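Local coordinates for peroxisomal fatty acid beta-oxidation multifunctional protein MFP2 (Arabidopsis thaliana, PDB 2WTB), which carries out the hydratase and 3-hydroxyacyl-CoA dehydrogenase steps of peroxisomal fatty acid beta-oxidation during seed germination and takes part in benzoic acid biosynthesis, at residues Val20-Asn25 / Thr58-Arg63; Asp96-Ala101 / Leu118-Ala123; Pro104-Ile109 / Ala126-Pro131. All blocks are in the same frame, centred on the assembly; numbering follows the deposited sequence.

Interaction 1 (Val20-Asn25 / Thr58-Arg63)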
# COMPACT_ATOMS: atom_id res chain seq x y z
N VAL A 20 8.32 10.35 -36.00
CA VAL A 20 8.04 9.47 -34.87
C VAL A 20 9.00 9.75 -33.72
O VAL A 20 10.22 9.65 -33.88
CB VAL A 20 8.20 7.99 -35.27
CG1 VAL A 20 7.83 7.09 -34.10
CG2 VAL A 20 7.34 7.68 -36.49
N ILE A 21 8.45 10.11 -32.56
CA ILE A 21 9.25 10.41 -31.38
C ILE A 21 9.10 9.31 -30.34
O ILE A 21 8.00 9.04 -29.86
CB ILE A 21 8.82 11.74 -30.75
CG1 ILE A 21 8.86 12.87 -31.78
CG2 ILE A 21 9.69 12.07 -29.55
CD1 ILE A 21 8.46 14.20 -31.22
N THR A 22 10.22 8.67 -30.00
CA THR A 22 10.21 7.59 -29.01
C THR A 22 10.68 8.07 -27.65
O THR A 22 11.78 8.61 -27.52
CB THR A 22 11.08 6.39 -29.45
OG1 THR A 22 10.72 5.98 -30.77
CG2 THR A 22 10.91 5.22 -28.49
N LEU A 23 9.85 7.87 -26.63
CA LEU A 23 10.21 8.22 -25.27
C LEU A 23 11.09 7.13 -24.67
O LEU A 23 10.69 5.97 -24.58
CB LEU A 23 8.96 8.42 -24.41
CG LEU A 23 7.88 9.37 -24.96
CD1 LEU A 23 6.66 9.37 -24.06
CD2 LEU A 23 8.43 10.78 -25.14
N ILE A 24 12.30 7.51 -24.26
CA ILE A 24 13.27 6.54 -23.79
C ILE A 24 13.80 6.89 -22.40
O ILE A 24 14.73 7.69 -22.26
CB ILE A 24 14.45 6.42 -24.76
CG1 ILE A 24 13.94 6.18 -26.18
CG2 ILE A 24 15.38 5.30 -24.34
CD1 ILE A 24 15.04 6.06 -27.21
N ASN A 25 13.22 6.29 -21.37
CA ASN A 25 13.66 6.50 -20.01
C ASN A 25 13.22 5.36 -19.08
O ASN A 25 12.28 5.52 -18.31
CB ASN A 25 13.16 7.84 -19.47
CG ASN A 25 13.73 8.17 -18.11
OD1 ASN A 25 14.87 7.81 -17.79
ND2 ASN A 25 12.95 8.87 -17.29
N THR A 58 5.48 7.75 -29.25
CA THR A 58 5.40 6.42 -28.68
C THR A 58 6.55 6.20 -27.71
O THR A 58 7.50 6.98 -27.67
CB THR A 58 5.42 5.34 -29.78
OG1 THR A 58 5.31 4.04 -29.18
CG2 THR A 58 6.72 5.41 -30.57
N GLY A 59 6.45 5.14 -26.91
CA GLY A 59 7.47 4.84 -25.93
C GLY A 59 8.35 3.68 -26.35
O GLY A 59 8.03 2.94 -27.28
N ALA A 60 9.48 3.51 -25.66
CA ALA A 60 10.40 2.42 -25.95
C ALA A 60 10.02 1.15 -25.21
O ALA A 60 9.43 1.20 -24.13
CB ALA A 60 11.83 2.83 -25.62
N LYS A 61 10.36 0.01 -25.79
CA LYS A 61 10.15 -1.28 -25.14
C LYS A 61 8.70 -1.51 -24.75
O LYS A 61 8.40 -1.89 -23.61
CB LYS A 61 11.05 -1.39 -23.91
CG LYS A 61 12.54 -1.37 -24.22
CD LYS A 61 13.36 -1.02 -22.99
CE LYS A 61 13.03 -1.93 -21.81
NZ LYS A 61 13.72 -1.50 -20.56
N GLY A 62 7.79 -1.28 -25.69
CA GLY A 62 6.38 -1.59 -25.50
C GLY A 62 5.70 -0.91 -24.32
O GLY A 62 4.87 -1.52 -23.65
N ARG A 63 6.07 0.34 -24.06
CA ARG A 63 5.48 1.11 -22.97
C ARG A 63 5.51 2.59 -23.30
O ARG A 63 6.57 3.15 -23.57
CB ARG A 63 6.24 0.86 -21.66
CG ARG A 63 6.01 -0.50 -21.05
CD ARG A 63 6.90 -0.72 -19.85
NE ARG A 63 6.67 -2.02 -19.23
CZ ARG A 63 7.50 -2.59 -18.37
NH1 ARG A 63 8.62 -1.97 -18.01
NH2 ARG A 63 7.21 -3.78 -17.86
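With its CG2 anti to the backbone N and its hydroxyl beside that N (chi1 -52°), Thr22 lays the methyl over the backbone of the neighbouring strand, 3.6 Å from Ala60 N. Thr58 is turned the other way: OG1 is anti to the backbone N (chi1 -179°), and CG2 is left wedged between N and the carbonyl carbon. The two threonines thus stand side by side on one face of the sheet, pointing the same way, with Thr22 OG1 4.0 Å from Thr58 CG2. Thr58 OG1 turns instead to Ala108 O on the next strand, a hydrogen bond that ties in a third strand. Val20 CG1 meets the same Thr58 methyl at an oblique angle.

The backbones run parallel. Thr58 N gives a nearly straight bond to Ile21 O at 2.9 Å, and Thr58 O takes the N-H of Leu23 at 2.7 Å, close to the plane of its carbonyl. That oxygen also receives a CA-H contact from Thr22, CA to O 3.1 Å. The last bond, Ala60 N to Leu23 O at 2.9 Å, is more bent (140° at the hydrogen). Beyond it, Ile24 CG1 rests on Ala60 CB at 4.0 Å.

This pairing closes a beta-alpha-beta unit of the crotonase-like domain, in which helix 33-46 links strands 18-24 and 54-59. Ile21 packs on that helix through Leu39 and Tyr43. Strand 8-13 pairs antiparallel along the far edge of 18-24, while on the face carrying the threonines helix 193-205 brings Arg198 to Val20 and Val194 to Thr58.

Interaction 2 (Asp96-Ala101 / Leu118-Ala123)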
# COMPACT_ATOMS: atom_id res chain seq x y z
N ASP A 96 0.23 24.76 -25.80
CA ASP A 96 0.49 25.72 -26.87
C ASP A 96 1.38 25.14 -27.97
O ASP A 96 0.99 25.13 -29.14
CB ASP A 96 1.12 26.99 -26.30
CG ASP A 96 0.15 27.79 -25.45
OD1 ASP A 96 -1.07 27.54 -25.56
OD2 ASP A 96 0.60 28.67 -24.68
N LEU A 97 2.56 24.67 -27.60
CA LEU A 97 3.52 24.16 -28.57
C LEU A 97 2.98 22.92 -29.29
O LEU A 97 2.98 22.86 -30.52
CB LEU A 97 4.85 23.83 -27.90
CG LEU A 97 5.94 23.23 -28.78
CD1 LEU A 97 6.29 24.17 -29.93
CD2 LEU A 97 7.18 22.92 -27.96
N LEU A 98 2.52 21.95 -28.52
CA LEU A 98 2.13 20.66 -29.06
C LEU A 98 0.69 20.63 -29.58
O LEU A 98 0.46 20.46 -30.77
CB LEU A 98 2.35 19.55 -28.02
CG LEU A 98 2.22 18.09 -28.48
CD1 LEU A 98 3.00 17.16 -27.55
CD2 LEU A 98 0.76 17.66 -28.56
N GLU A 99 -0.26 20.80 -28.68
CA GLU A 99 -1.67 20.64 -29.03
C GLU A 99 -2.17 21.71 -30.00
O GLU A 99 -3.00 21.43 -30.86
CB GLU A 99 -2.54 20.63 -27.77
CG GLU A 99 -3.99 20.25 -28.02
CD GLU A 99 -4.84 20.37 -26.77
OE1 GLU A 99 -4.78 21.43 -26.11
OE2 GLU A 99 -5.55 19.40 -26.44
N ALA A 100 -1.65 22.93 -29.86
CA ALA A 100 -2.09 24.04 -30.70
C ALA A 100 -1.18 24.25 -31.91
O ALA A 100 -1.17 25.33 -32.51
CB ALA A 100 -2.17 25.32 -29.87
N ALA A 101 -0.43 23.22 -32.28
CA ALA A 101 0.46 23.29 -33.43
C ALA A 101 -0.32 23.16 -34.73
O ALA A 101 -1.44 22.64 -34.75
CB ALA A 101 1.53 22.21 -33.35
N LEU A 118 -0.34 9.72 -19.43
CA LEU A 118 -1.69 9.78 -19.98
C LEU A 118 -2.02 11.20 -20.41
O LEU A 118 -2.71 11.42 -21.41
CB LEU A 118 -2.71 9.30 -18.95
CG LEU A 118 -4.18 9.32 -19.40
CD1 LEU A 118 -4.38 8.46 -20.64
CD2 LEU A 118 -5.10 8.87 -18.27
N GLU A 119 -1.53 12.17 -19.65
CA GLU A 119 -1.78 13.57 -19.94
C GLU A 119 -1.16 13.97 -21.27
O GLU A 119 -1.82 14.60 -22.11
CB GLU A 119 -1.26 14.46 -18.80
CG GLU A 119 -2.03 14.29 -17.50
CD GLU A 119 -1.49 15.18 -16.38
OE1 GLU A 119 -0.31 15.03 -16.02
OE2 GLU A 119 -2.26 16.01 -15.86
N LEU A 120 0.10 13.61 -21.47
CA LEU A 120 0.79 13.89 -22.73
C LEU A 120 0.02 13.31 -23.92
O LEU A 120 -0.08 13.93 -24.98
CB LEU A 120 2.21 13.32 -22.70
CG LEU A 120 3.04 13.45 -23.97
CD1 LEU A 120 3.11 14.90 -24.44
CD2 LEU A 120 4.43 12.89 -23.75
N ALA A 121 -0.53 12.11 -23.73
CA ALA A 121 -1.30 11.46 -24.78
C ALA A 121 -2.63 12.19 -25.05
O ALA A 121 -3.05 12.32 -26.20
CB ALA A 121 -1.54 9.98 -24.44
N MET A 122 -3.28 12.67 -24.00
CA MET A 122 -4.52 13.43 -24.14
C MET A 122 -4.29 14.75 -24.88
O MET A 122 -5.20 15.29 -25.50
CB MET A 122 -5.16 13.69 -22.78
CG MET A 122 -5.86 12.49 -22.17
SD MET A 122 -6.32 12.77 -20.45
CE MET A 122 -7.05 11.20 -20.04
N ALA A 123 -3.06 15.25 -24.81
CA ALA A 123 -2.68 16.48 -25.50
C ALA A 123 -2.63 16.25 -27.00
O ALA A 123 -2.88 17.17 -27.78
CB ALA A 123 -1.34 16.97 -25.00
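Leu98 sends CD1 across the end of Leu120, the two side chains crossing at about a right angle with Leu98 CD1 3.8 Å from Leu120 CD1. The other branch of the same leucine settles on Ala123, with Leu98 CD2 3.8 Å from Ala123 O and 4.2 Å from Ala123 CB. One residue further on, Glu99 runs alongside: CG anti to the backbone N (chi1 -171°) puts Glu99 CG 3.3 Å from Ala123 O, and the extension beyond it carries the carboxylate on toward Arg153. Here the aliphatic part of the glutamate does the touching, and no hydrogen bond links segments 96-101 and 118-123.

The helices belong to the crotonase-like hydratase/isomerase domain, and the second one carries Glu119, the predicted nucleophile. Glu119 takes no part in this contact; its OE2 accepts from the backbone N of Phe148 and of Gly150.

The carboxylate of Glu99 is used elsewhere. OE1 makes a salt bridge with Arg153 of helix 150-158, and OE2 takes a weak hydrogen bond from Val215 N, so the buried charge is met by a cation that probably favours its ionised form. Tyr43 and Leu39 of helix 33-46 also pack here, Tyr43 against Leu98 and Leu39 against Leu120.

Interaction 3 (Pro104-Ile109 / Ala126-Pro131)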
# COMPACT_ATOMS: atom_id res chain seq x y z
N PRO A 104 -0.59 17.91 -36.87
CA PRO A 104 -1.29 16.99 -35.97
C PRO A 104 -0.33 16.02 -35.29
O PRO A 104 0.65 15.59 -35.89
CB PRO A 104 -2.24 16.22 -36.90
CG PRO A 104 -2.13 16.89 -38.24
CD PRO A 104 -0.80 17.55 -38.28
N SER A 105 -0.63 15.67 -34.04
CA SER A 105 0.14 14.67 -33.31
C SER A 105 -0.77 13.49 -33.01
O SER A 105 -1.96 13.66 -32.74
CB SER A 105 0.68 15.25 -32.00
OG SER A 105 1.63 16.27 -32.24
N VAL A 106 -0.21 12.29 -33.07
CA VAL A 106 -0.94 11.09 -32.70
C VAL A 106 -0.10 10.26 -31.73
O VAL A 106 1.07 10.00 -31.98
CB VAL A 106 -1.28 10.22 -33.92
CG1 VAL A 106 -1.99 8.94 -33.48
CG2 VAL A 106 -2.15 11.00 -34.90
N ALA A 107 -0.71 9.87 -30.62
CA ALA A 107 -0.02 9.06 -29.62
C ALA A 107 -0.20 7.57 -29.92
O ALA A 107 -1.32 7.11 -30.19
CB ALA A 107 -0.52 9.40 -28.22
N ALA A 108 0.90 6.84 -29.89
CA ALA A 108 0.88 5.39 -30.07
C ALA A 108 1.16 4.72 -28.73
O ALA A 108 2.30 4.67 -28.28
CB ALA A 108 1.90 4.97 -31.10
N ILE A 109 0.10 4.22 -28.09
CA ILE A 109 0.21 3.72 -26.73
C ILE A 109 0.32 2.20 -26.64
O ILE A 109 -0.47 1.46 -27.23
CB ILE A 109 -0.98 4.18 -25.86
CG1 ILE A 109 -1.02 5.71 -25.77
CG2 ILE A 109 -0.90 3.56 -24.47
CD1 ILE A 109 -2.22 6.25 -25.02
N ALA A 126 -5.16 12.47 -31.43
CA ALA A 126 -5.81 11.17 -31.52
C ALA A 126 -4.99 10.15 -30.74
O ALA A 126 -3.82 10.38 -30.45
CB ALA A 126 -5.96 10.74 -32.97
N ARG A 127 -5.60 9.02 -30.39
CA ARG A 127 -4.91 8.01 -29.60
C ARG A 127 -5.09 6.58 -30.10
O ARG A 127 -6.21 6.07 -30.19
CB ARG A 127 -5.32 8.11 -28.13
CG ARG A 127 -4.76 9.33 -27.44
CD ARG A 127 -5.77 9.96 -26.50
NE ARG A 127 -5.71 11.41 -26.62
CZ ARG A 127 -6.58 12.13 -27.33
NH1 ARG A 127 -7.59 11.54 -27.95
NH2 ARG A 127 -6.45 13.44 -27.39
N ILE A 128 -3.97 5.93 -30.42
CA ILE A 128 -3.97 4.52 -30.78
C ILE A 128 -3.35 3.74 -29.63
O ILE A 128 -2.33 4.14 -29.08
CB ILE A 128 -3.15 4.26 -32.06
CG1 ILE A 128 -3.57 5.24 -33.16
CG2 ILE A 128 -3.33 2.82 -32.51
CD1 ILE A 128 -5.06 5.32 -33.36
N SER A 129 -3.97 2.62 -29.27
CA SER A 129 -3.51 1.85 -28.12
C SER A 129 -3.52 0.34 -28.37
O SER A 129 -4.31 -0.17 -29.17
CB SER A 129 -4.35 2.17 -26.89
OG SER A 129 -3.82 1.55 -25.73
N ALA A 130 -2.64 -0.36 -27.67
CA ALA A 130 -2.59 -1.82 -27.72
C ALA A 130 -3.63 -2.38 -26.75
O ALA A 130 -3.96 -1.74 -25.75
CB ALA A 130 -1.20 -2.31 -27.36
N PRO A 131 -4.14 -3.58 -27.05
CA PRO A 131 -5.26 -4.23 -26.36
C PRO A 131 -5.41 -3.93 -24.86
O PRO A 131 -6.33 -3.21 -24.49
CB PRO A 131 -5.00 -5.71 -26.61
CG PRO A 131 -4.41 -5.72 -27.98
CD PRO A 131 -3.60 -4.44 -28.12
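The peptide groups of these parallel strands meet edge-on through N-H and C=O, with Val106, Ala108, Ala126 and Ile128 on one face of the sheet and Ala107, Ile109, Arg127 and Ser129 on the other. Ala107 N gives to Ala126 O at 3.2 Å, and Ala107 O receives Ile128 N at 2.9 Å, nearly along the C=O axis. Ile109 N returns to Ile128 O at 2.6 Å, and Ile109 O takes Ala130 N at 2.9 Å. On the first face Val106 CG1 crosses Ile128 CG1 obliquely at 4.0 Å. On the second, Ser129 OG, anti to its own N (chi1 -173°), lies 3.8 Å from Ile109 CG2 and donates to Ala130 O at 3.3 Å. Replacing Ser129 with an alanine would probably leave Ala130 O without that hydroxyl and open a gap beside Ile109 CG2. Arg127 leads away from the strand pair, its NE hydrogen-bonded to Ala121 O. Within the crotonase-like sheet the pair is buried, and all four hydrogen bonds between the segments are main-chain: the parallel register rests on them, while the Val106 face is apolar and the other also carries Arg127 and Ser129.

All three contacts lie in the crotonase-like domain, and interactions 1 and 3 are neighbouring parts of one sheet, joined where strand 54-59 lies beside 105-109. Both depend on parallel backbone bonds, but 20-25/58-63 is only partly buried, whereas 104-109/126-131 is buried throughout. Interaction 2 is also buried, yet it joins helices through leucine side chains and the aliphatic stem of Glu99 over Ala123, with no hydrogen bond across. It reaches the sheet from one side: Ala121 packs on Ala107 and Ile109, Met122 O accepts from Arg127 NH2, and Leu120 CD2 touches Leu23 CD1. The segments of interactions 2 and 3 alternate along the chain: helix, strand, helix, strand.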